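Local coordinates for putative 4-hydroxybenzoyl-CoA thioesterase (PDB 2OIW), which probably hydrolyses acyl-CoA thioesters, perhaps 4-hydroxybenzoyl-CoA, as a thioesterase of the hotdog fold, at residues G20-G34 / V60-V74. Sequence-based numbering, arbitrary orientation.
Sequences GHINNTTVPVWFEAG and VDYVNQMYYGQDVTV
With chi1 of -66°, Tyr62 has CG anti to its carbonyl carbon, a turn that carries its hydroxyl up to the chain leading into helix 27-34. There Tyr62 OH donates to Asn24 O at 2.8 Å, from above the carbonyl plane; Val27 N reaches the same oxygen from the opposite face, so two donors grip this carbonyl. Tyrosine suits the place because it pairs a donor hydroxyl with an apolar ring: Val27 CG2 packs against Tyr62 CE1 at 3.6 Å. A phenylalanine here would keep that packing but would probably cost Asn24 O its hydroxyl donor. Met66, a selenomethionine, has a flexible chain that bends at chi3 (-75°), setting CE against Val27 while SE meets the Trp30 ring edge, 4.0 Å from CZ3, a Met-aromatic contact. The flat indole takes methyls on both faces: Val72 CG2, a CH-pi contact 4.1 Å from the six-ring centroid, and Thr26 CG2 opposite. Phe31 presents its ring edge to Val60 CG2, and Gly34 suits its place because a CB would strike Val74 CG1. Ile22 N bonds Met66 O at 2.8 Å, nearly straight. Helix 27-34 held against the antiparallel sheet that curls round it, here through strands 53-62 and 72-81, is the core arrangement of the hotdog fold.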
ATOM      1  N   GLY A  20     -12.986  -9.670  -2.430  1.00 21.99           N
ATOM      2  CA  GLY A  20     -13.720  -9.589  -1.162  1.00 21.31           C
ATOM      3  C   GLY A  20     -12.968 -10.098   0.065  1.00 20.81           C
ATOM      4  O   GLY A  20     -13.469 -10.032   1.185  1.00 21.23           O
ATOM      5  N   HIS A  21     -11.756 -10.589  -0.144  0.50 20.45           N
ATOM      6  CA  HIS A  21     -10.923 -11.081   0.955  0.50 20.25           C
ATOM      7  C   HIS A  21      -9.724 -10.135   1.136  0.50 19.87           C
ATOM      8  O   HIS A  21      -9.572  -9.198   0.374  0.50 19.99           O
ATOM      9  CB  HIS A  21     -10.433 -12.501   0.649  0.50 19.86           C
ATOM     10  CG  HIS A  21     -11.514 -13.448   0.203  0.50 19.58           C
ATOM     11  ND1 HIS A  21     -11.299 -14.421  -0.750  0.50 20.38           N
ATOM     12  CD2 HIS A  21     -12.804 -13.585   0.588  0.50 20.11           C
ATOM     13  CE1 HIS A  21     -12.407 -15.125  -0.926  0.50 18.63           C
ATOM     14  NE2 HIS A  21     -13.335 -14.638  -0.125  0.50 19.03           N
ATOM     15  N   ILE A  22      -8.893 -10.377   2.147  1.00 19.57           N
ATOM     16  CA  ILE A  22      -7.621  -9.665   2.288  1.00 19.44           C
ATOM     17  C   ILE A  22      -6.752 -10.012   1.082  1.00 18.97           C
ATOM     18  O   ILE A  22      -6.666 -11.186   0.708  1.00 20.06           O
ATOM     19  CB  ILE A  22      -6.919  -9.983   3.639  1.00 19.77           C
ATOM     20  CG1 ILE A  22      -7.764  -9.458   4.832  1.00 19.12           C
ATOM     21  CG2 ILE A  22      -5.534  -9.372   3.672  1.00 18.70           C
ATOM     22  CD1 ILE A  22      -7.873  -7.871   4.885  1.00 16.27           C
ATOM     23  N   ASN A  23      -6.161  -8.996   0.454  1.00 19.18           N
ATOM     24  CA  ASN A  23      -5.289  -9.199  -0.717  1.00 20.66           C
ATOM     25  C   ASN A  23      -3.964  -9.825  -0.280  1.00 21.11           C
ATOM     26  O   ASN A  23      -3.483  -9.569   0.842  1.00 21.86           O
ATOM     27  CB  ASN A  23      -5.061  -7.875  -1.487  1.00 20.49           C
ATOM     28  CG  ASN A  23      -4.075  -8.026  -2.663  1.00 21.42           C
ATOM     29  OD1 ASN A  23      -2.865  -7.769  -2.520  1.00 22.86           O
ATOM     30  ND2 ASN A  23      -4.574  -8.443  -3.807  1.00 18.78           N
ATOM     31  N   ASN A  24      -3.413 -10.684  -1.137  1.00 20.79           N
ATOM     32  CA  ASN A  24      -2.159 -11.393  -0.841  1.00 20.32           C
ATOM     33  C   ASN A  24      -0.946 -10.494  -0.507  1.00 20.37           C
ATOM     34  O   ASN A  24      -0.087 -10.897   0.288  1.00 20.05           O
ATOM     35  CB  ASN A  24      -1.833 -12.316  -2.006  1.00 21.50           C
ATOM     36  CG  ASN A  24      -1.214 -11.575  -3.182  1.00 20.66           C
ATOM     37  OD1 ASN A  24      -0.019 -11.397  -3.230  1.00 27.14           O
ATOM     38  ND2 ASN A  24      -2.017 -11.168  -4.129  1.00 24.42           N
ATOM     39  N   THR A  25      -0.876  -9.286  -1.100  1.00 19.62           N
ATOM     40  CA  THR A  25       0.243  -8.373  -0.865  1.00 19.03           C
ATOM     41  C   THR A  25       0.196  -7.751   0.527  1.00 19.48           C
ATOM     42  O   THR A  25       1.186  -7.170   0.978  1.00 18.94           O
ATOM     43  CB  THR A  25       0.340  -7.286  -1.923  1.00 19.68           C
ATOM     44  OG1 THR A  25      -0.798  -6.411  -1.818  1.00 20.02           O
ATOM     45  CG2 THR A  25       0.394  -7.943  -3.345  1.00 17.75           C
ATOM     46  N   THR A  26      -0.956  -7.900   1.187  1.00 18.97           N
ATOM     47  CA  THR A  26      -1.155  -7.428   2.556  1.00 19.12           C
ATOM     48  C   THR A  26      -0.424  -8.292   3.558  1.00 17.93           C
ATOM     49  O   THR A  26       0.054  -7.792   4.556  1.00 18.00           O
ATOM     50  CB  THR A  26      -2.673  -7.317   2.894  1.00 18.98           C
ATOM     51  OG1 THR A  26      -3.225  -6.256   2.110  1.00 20.78           O
ATOM     52  CG2 THR A  26      -2.912  -6.971   4.359  1.00 17.42           C
ATOM     53  N   VAL A  27      -0.335  -9.587   3.297  1.00 17.58           N
ATOM     54  CA  VAL A  27       0.301 -10.497   4.234  1.00 17.69           C
ATOM     55  C   VAL A  27       1.786 -10.134   4.562  1.00 17.12           C
ATOM     56  O   VAL A  27       2.180 -10.095   5.732  1.00 16.04           O
ATOM     57  CB  VAL A  27       0.105 -11.984   3.776  1.00 18.61           C
ATOM     58  CG1 VAL A  27       0.956 -12.942   4.608  1.00 19.76           C
ATOM     59  CG2 VAL A  27      -1.385 -12.368   3.887  1.00 19.72           C
ATOM     60  N   PRO A  28       2.633  -9.924   3.532  1.00 16.88           N
ATOM     61  CA  PRO A  28       3.962  -9.474   3.886  1.00 17.09           C
ATOM     62  C   PRO A  28       3.962  -8.161   4.674  1.00 17.48           C
ATOM     63  O   PRO A  28       4.913  -7.899   5.401  1.00 17.31           O
ATOM     64  CB  PRO A  28       4.640  -9.299   2.520  1.00 17.86           C
ATOM     65  CG  PRO A  28       3.954 -10.264   1.650  1.00 17.78           C
ATOM     66  CD  PRO A  28       2.519 -10.191   2.083  1.00 16.20           C
ATOM     67  N   VAL A  29       2.912  -7.348   4.527  1.00 17.21           N
ATOM     68  CA  VAL A  29       2.864  -6.056   5.208  1.00 16.93           C
ATOM     69  C   VAL A  29       2.607  -6.308   6.701  1.00 17.19           C
ATOM     70  O   VAL A  29       3.238  -5.699   7.558  1.00 18.33           O
ATOM     71  CB  VAL A  29       1.807  -5.101   4.601  1.00 16.31           C
ATOM     72  CG1 VAL A  29       1.562  -3.930   5.490  1.00 16.11           C
ATOM     73  CG2 VAL A  29       2.245  -4.586   3.216  1.00 15.60           C
ATOM     74  N   TRP A  30       1.725  -7.253   6.986  1.00 16.84           N
ATOM     75  CA  TRP A  30       1.419  -7.647   8.364  1.00 16.90           C
ATOM     76  C   TRP A  30       2.569  -8.441   9.029  1.00 17.42           C
ATOM     77  O   TRP A  30       2.872  -8.274  10.238  1.00 17.99           O
ATOM     78  CB  TRP A  30       0.140  -8.495   8.296  1.00 16.41           C
ATOM     79  CG  TRP A  30      -1.102  -7.682   8.010  1.00 14.60           C
ATOM     80  CD1 TRP A  30      -1.221  -6.315   7.975  1.00 11.54           C
ATOM     81  CD2 TRP A  30      -2.414  -8.205   7.829  1.00 13.33           C
ATOM     82  NE1 TRP A  30      -2.535  -5.966   7.720  1.00 13.60           N
ATOM     83  CE2 TRP A  30      -3.281  -7.114   7.637  1.00 13.16           C
ATOM     84  CE3 TRP A  30      -2.935  -9.508   7.759  1.00 13.84           C
ATOM     85  CZ2 TRP A  30      -4.641  -7.288   7.402  1.00 13.84           C
ATOM     86  CZ3 TRP A  30      -4.276  -9.673   7.559  1.00 13.34           C
ATOM     87  CH2 TRP A  30      -5.115  -8.573   7.388  1.00 14.25           C
ATOM     88  N   PHE A  31       3.214  -9.307   8.252  1.00 18.12           N
ATOM     89  CA  PHE A  31       4.438 -10.003   8.703  1.00 19.09           C
ATOM     90  C   PHE A  31       5.538  -9.014   9.050  1.00 19.14           C
ATOM     91  O   PHE A  31       6.187  -9.158  10.078  1.00 21.06           O
ATOM     92  CB  PHE A  31       4.964 -10.989   7.637  1.00 18.17           C
ATOM     93  CG  PHE A  31       4.263 -12.325   7.639  1.00 18.84           C
ATOM     94  CD1 PHE A  31       3.848 -12.922   8.835  1.00 19.05           C
ATOM     95  CD2 PHE A  31       4.063 -12.999   6.447  1.00 17.89           C
ATOM     96  CE1 PHE A  31       3.228 -14.172   8.824  1.00 20.15           C
ATOM     97  CE2 PHE A  31       3.455 -14.231   6.413  1.00 18.85           C
ATOM     98  CZ  PHE A  31       3.024 -14.827   7.590  1.00 18.47           C
ATOM     99  N   GLU A  32       5.750  -8.004   8.214  1.00 19.42           N
ATOM    100  CA  GLU A  32       6.756  -6.983   8.565  1.00 19.43           C
ATOM    101  C   GLU A  32       6.363  -6.203   9.828  1.00 18.77           C
ATOM    102  O   GLU A  32       7.216  -5.831  10.633  1.00 18.16           O
ATOM    103  CB  GLU A  32       7.007  -6.021   7.389  1.00 18.70           C
ATOM    104  CG  GLU A  32       8.195  -5.035   7.656  1.00 20.27           C
ATOM    105  CD  GLU A  32       8.280  -3.953   6.587  1.00 22.88           C
ATOM    106  OE1 GLU A  32       7.293  -3.205   6.460  1.00 25.27           O
ATOM    107  OE2 GLU A  32       9.295  -3.895   5.842  1.00 27.28           O
ATOM    108  N   ALA A  33       5.066  -5.934   9.990  1.00 17.91           N
ATOM    109  CA  ALA A  33       4.568  -5.311  11.219  1.00 17.93           C
ATOM    110  C   ALA A  33       4.904  -6.194  12.465  1.00 18.14           C
ATOM    111  O   ALA A  33       5.325  -5.694  13.494  1.00 18.47           O
ATOM    112  CB  ALA A  33       3.030  -5.051  11.094  1.00 17.88           C
ATOM    113  N   GLY A  34       4.726  -7.507  12.355  1.00 18.71           N
ATOM    114  CA  GLY A  34       5.096  -8.464  13.423  1.00 18.45           C
ATOM    115  C   GLY A  34       6.581  -8.560  13.774  1.00 18.23           C
ATOM    116  O   GLY A  34       6.937  -9.031  14.857  1.00 18.65           O
ATOM    117  N   VAL A  60       5.805 -17.432   1.713  1.00 21.14           N
ATOM    118  CA  VAL A  60       4.502 -17.349   2.384  1.00 19.53           C
ATOM    119  C   VAL A  60       3.634 -18.448   1.815  1.00 19.69           C
ATOM    120  O   VAL A  60       3.610 -18.636   0.583  1.00 17.68           O
ATOM    121  CB  VAL A  60       3.823 -15.968   2.174  1.00 18.91           C
ATOM    122  CG1 VAL A  60       2.405 -15.963   2.719  1.00 16.46           C
ATOM    123  CG2 VAL A  60       4.649 -14.824   2.786  1.00 18.83           C
ATOM    124  N   ASP A  61       2.992 -19.198   2.707  1.00 18.98           N
ATOM    125  CA  ASP A  61       1.939 -20.139   2.336  1.00 20.47           C
ATOM    126  C   ASP A  61       0.606 -19.509   2.724  1.00 20.54           C
ATOM    127  O   ASP A  61       0.418 -19.107   3.871  1.00 20.40           O
ATOM    128  CB  ASP A  61       2.092 -21.511   3.039  1.00 21.31           C
ATOM    129  CG  ASP A  61       3.241 -22.373   2.461  1.00 24.58           C
ATOM    130  OD1 ASP A  61       3.632 -22.253   1.270  1.00 26.69           O
ATOM    131  OD2 ASP A  61       3.734 -23.241   3.198  1.00 32.67           O
ATOM    132  N   TYR A  62      -0.307 -19.415   1.758  1.00 19.97           N
ATOM    133  CA  TYR A  62      -1.633 -18.840   1.977  1.00 19.92           C
ATOM    134  C   TYR A  62      -2.579 -20.000   2.251  1.00 20.16           C
ATOM    135  O   TYR A  62      -2.954 -20.713   1.330  1.00 20.41           O
ATOM    136  CB  TYR A  62      -2.057 -18.024   0.745  1.00 20.05           C
ATOM    137  CG  TYR A  62      -1.189 -16.774   0.526  1.00 20.76           C
ATOM    138  CD1 TYR A  62      -1.532 -15.542   1.129  1.00 23.47           C
ATOM    139  CD2 TYR A  62      -0.041 -16.819  -0.278  1.00 18.92           C
ATOM    140  CE1 TYR A  62      -0.745 -14.389   0.934  1.00 20.57           C
ATOM    141  CE2 TYR A  62       0.744 -15.678  -0.485  1.00 20.79           C
ATOM    142  CZ  TYR A  62       0.379 -14.467   0.137  1.00 21.62           C
ATOM    143  OH  TYR A  62       1.145 -13.342  -0.033  1.00 22.81           O
ATOM    144  N   VAL A  63      -2.910 -20.216   3.521  1.00 19.87           N
ATOM    145  CA  VAL A  63      -3.575 -21.454   3.964  1.00 20.42           C
ATOM    146  C   VAL A  63      -5.092 -21.259   3.943  1.00 20.56           C
ATOM    147  O   VAL A  63      -5.852 -22.109   3.501  1.00 20.93           O
ATOM    148  CB  VAL A  63      -3.066 -21.833   5.418  1.00 20.79           C
ATOM    149  CG1 VAL A  63      -3.710 -23.107   5.953  1.00 21.37           C
ATOM    150  CG2 VAL A  63      -1.527 -21.967   5.456  1.00 20.07           C
ATOM    151  N   ASN A  64      -5.545 -20.115   4.427  1.00 21.11           N
ATOM    152  CA  ASN A  64      -6.979 -19.830   4.488  1.00 21.42           C
ATOM    153  C   ASN A  64      -7.181 -18.366   4.201  1.00 21.27           C
ATOM    154  O   ASN A  64      -6.348 -17.570   4.548  1.00 21.61           O
ATOM    155  CB  ASN A  64      -7.520 -20.145   5.886  1.00 21.45           C
ATOM    156  CG  ASN A  64      -7.686 -21.635   6.129  1.00 24.25           C
ATOM    157  OD1 ASN A  64      -8.418 -22.308   5.409  1.00 26.12           O
ATOM    158  ND2 ASN A  64      -7.008 -22.163   7.163  1.00 26.29           N
ATOM    159  N   GLN A  65      -8.296 -17.992   3.605  1.00 21.47           N
ATOM    160  CA  GLN A  65      -8.516 -16.580   3.323  1.00 22.75           C
ATOM    161  C   GLN A  65      -8.843 -15.811   4.597  1.00 22.83           C
ATOM    162  O   GLN A  65      -9.368 -16.362   5.587  1.00 20.79           O
ATOM    163  CB  GLN A  65      -9.629 -16.391   2.300  1.00 23.39           C
ATOM    164  CG  GLN A  65      -9.355 -17.064   0.950  1.00 27.54           C
ATOM    165  CD  GLN A  65      -8.276 -16.369   0.106  1.00 32.73           C
ATOM    166  OE1 GLN A  65      -7.714 -15.340   0.491  1.00 36.69           O
ATOM    167  NE2 GLN A  65      -7.991 -16.941  -1.058  1.00 36.16           N
HETATM  168  N   MSE A  66      -8.514 -14.533   4.570  1.00 22.42           N
HETATM  169  CA  MSE A  66      -8.870 -13.673   5.673  1.00 25.06           C
HETATM  170  C   MSE A  66      -9.787 -12.549   5.209  1.00 23.64           C
HETATM  171  O   MSE A  66      -9.910 -12.277   4.008  1.00 22.82           O
HETATM  172  CB  MSE A  66      -7.610 -13.144   6.355  1.00 24.88           C
HETATM  173  CG  MSE A  66      -6.897 -14.216   7.179  1.00 24.81           C
HETATM  174 SE   MSE A  66      -5.173 -13.543   7.875  1.00 33.33          SE
HETATM  175  CE  MSE A  66      -4.151 -13.641   6.165  1.00 22.41           C
ATOM    176  N   TYR A  67     -10.432 -11.922   6.177  1.00 23.47           N
ATOM    177  CA  TYR A  67     -11.537 -11.006   5.920  1.00 23.86           C
ATOM    178  C   TYR A  67     -11.367  -9.694   6.656  1.00 22.47           C
ATOM    179  O   TYR A  67     -10.889  -9.677   7.786  1.00 22.26           O
ATOM    180  CB  TYR A  67     -12.867 -11.685   6.325  1.00 25.21           C
ATOM    181  CG  TYR A  67     -13.082 -12.894   5.446  1.00 28.81           C
ATOM    182  CD1 TYR A  67     -13.394 -12.720   4.088  1.00 31.37           C
ATOM    183  CD2 TYR A  67     -12.855 -14.190   5.918  1.00 29.55           C
ATOM    184  CE1 TYR A  67     -13.543 -13.804   3.235  1.00 32.75           C
ATOM    185  CE2 TYR A  67     -13.024 -15.299   5.077  1.00 32.11           C
ATOM    186  CZ  TYR A  67     -13.355 -15.088   3.721  1.00 32.42           C
ATOM    187  OH  TYR A  67     -13.503 -16.137   2.828  1.00 33.17           O
ATOM    188  N   TYR A  68     -11.778  -8.602   6.022  1.00 20.74           N
ATOM    189  CA  TYR A  68     -11.965  -7.358   6.757  1.00 20.39           C
ATOM    190  C   TYR A  68     -13.085  -7.564   7.794  1.00 19.89           C
ATOM    191  O   TYR A  68     -14.061  -8.220   7.485  1.00 19.68           O
ATOM    192  CB  TYR A  68     -12.361  -6.239   5.766  1.00 20.09           C
ATOM    193  CG  TYR A  68     -12.810  -4.959   6.419  1.00 20.04           C
ATOM    194  CD1 TYR A  68     -11.927  -4.216   7.187  1.00 16.37           C
ATOM    195  CD2 TYR A  68     -14.119  -4.482   6.252  1.00 18.12           C
ATOM    196  CE1 TYR A  68     -12.327  -3.043   7.784  1.00 17.03           C
ATOM    197  CE2 TYR A  68     -14.523  -3.309   6.839  1.00 18.96           C
ATOM    198  CZ  TYR A  68     -13.628  -2.608   7.627  1.00 17.33           C
ATOM    199  OH  TYR A  68     -14.017  -1.444   8.215  1.00 19.11           O
ATOM    200  N   GLY A  69     -12.952  -6.998   8.999  1.00 19.18           N
ATOM    201  CA  GLY A  69     -14.056  -7.000   9.993  1.00 19.37           C
ATOM    202  C   GLY A  69     -13.806  -7.784  11.272  1.00 19.09           C
ATOM    203  O   GLY A  69     -14.571  -7.689  12.237  1.00 19.67           O
ATOM    204  N   GLN A  70     -12.735  -8.580  11.257  0.50 19.08           N
ATOM    205  CA  GLN A  70     -12.291  -9.386  12.387  0.50 18.75           C
ATOM    206  C   GLN A  70     -10.794  -9.126  12.540  0.50 18.46           C
ATOM    207  O   GLN A  70     -10.068  -9.064  11.536  0.50 18.20           O
ATOM    208  CB  GLN A  70     -12.493 -10.882  12.099  0.50 18.43           C
ATOM    209  CG  GLN A  70     -13.910 -11.335  11.768  0.50 19.52           C
ATOM    210  CD  GLN A  70     -13.962 -12.752  11.172  0.50 19.47           C
ATOM    211  OE1 GLN A  70     -13.875 -12.947   9.946  0.50 19.24           O
ATOM    212  NE2 GLN A  70     -14.071 -13.742  12.046  0.50 20.38           N
ATOM    213  N   ASP A  71     -10.316  -9.002  13.779  1.00 17.80           N
ATOM    214  CA  ASP A  71      -8.873  -8.801  14.026  1.00 17.69           C
ATOM    215  C   ASP A  71      -8.058 -10.027  13.605  1.00 17.17           C
ATOM    216  O   ASP A  71      -8.591 -11.118  13.460  1.00 16.51           O
ATOM    217  CB  ASP A  71      -8.614  -8.441  15.498  1.00 17.66           C
ATOM    218  CG  ASP A  71      -8.983  -6.998  15.792  1.00 19.79           C
ATOM    219  OD1 ASP A  71      -9.261  -6.237  14.822  1.00 19.57           O
ATOM    220  OD2 ASP A  71      -8.978  -6.620  16.977  1.00 20.94           O
ATOM    221  N   VAL A  72      -6.773  -9.820  13.375  1.00 16.64           N
ATOM    222  CA  VAL A  72      -5.851 -10.917  13.070  1.00 16.42           C
ATOM    223  C   VAL A  72      -4.704 -10.796  14.046  1.00 15.76           C
ATOM    224  O   VAL A  72      -4.471  -9.711  14.600  1.00 15.25           O
ATOM    225  CB  VAL A  72      -5.297 -10.846  11.631  1.00 17.22           C
ATOM    226  CG1 VAL A  72      -6.454 -10.873  10.609  1.00 16.34           C
ATOM    227  CG2 VAL A  72      -4.379  -9.634  11.441  1.00 16.02           C
ATOM    228  N   THR A  73      -4.040 -11.918  14.293  1.00 15.53           N
ATOM    229  CA  THR A  73      -2.884 -11.957  15.172  1.00 16.34           C
ATOM    230  C   THR A  73      -1.705 -12.540  14.439  1.00 16.36           C
ATOM    231  O   THR A  73      -1.787 -13.636  13.877  1.00 16.00           O
ATOM    232  CB  THR A  73      -3.146 -12.794  16.441  1.00 16.66           C
ATOM    233  OG1 THR A  73      -4.352 -12.332  17.048  1.00 16.18           O
ATOM    234  CG2 THR A  73      -2.013 -12.644  17.423  1.00 17.40           C
ATOM    235  N   VAL A  74      -0.610 -11.787  14.481  1.00 16.27           N
ATOM    236  CA  VAL A  74       0.667 -12.196  13.917  1.00 16.99           C
ATOM    237  C   VAL A  74       1.534 -12.729  15.032  1.00 17.92           C
ATOM    238  O   VAL A  74       1.726 -12.065  16.058  1.00 17.80           O
ATOM    239  CB  VAL A  74       1.343 -11.012  13.187  1.00 16.69           C
ATOM    240  CG1 VAL A  74       2.583 -11.489  12.375  1.00 17.11           C
ATOM    241  CG2 VAL A  74       0.290 -10.323  12.255  1.00 12.95           C
TER
HETATM  242  O   HOH W   1     -13.499  -9.236   3.729  1.00 20.09           O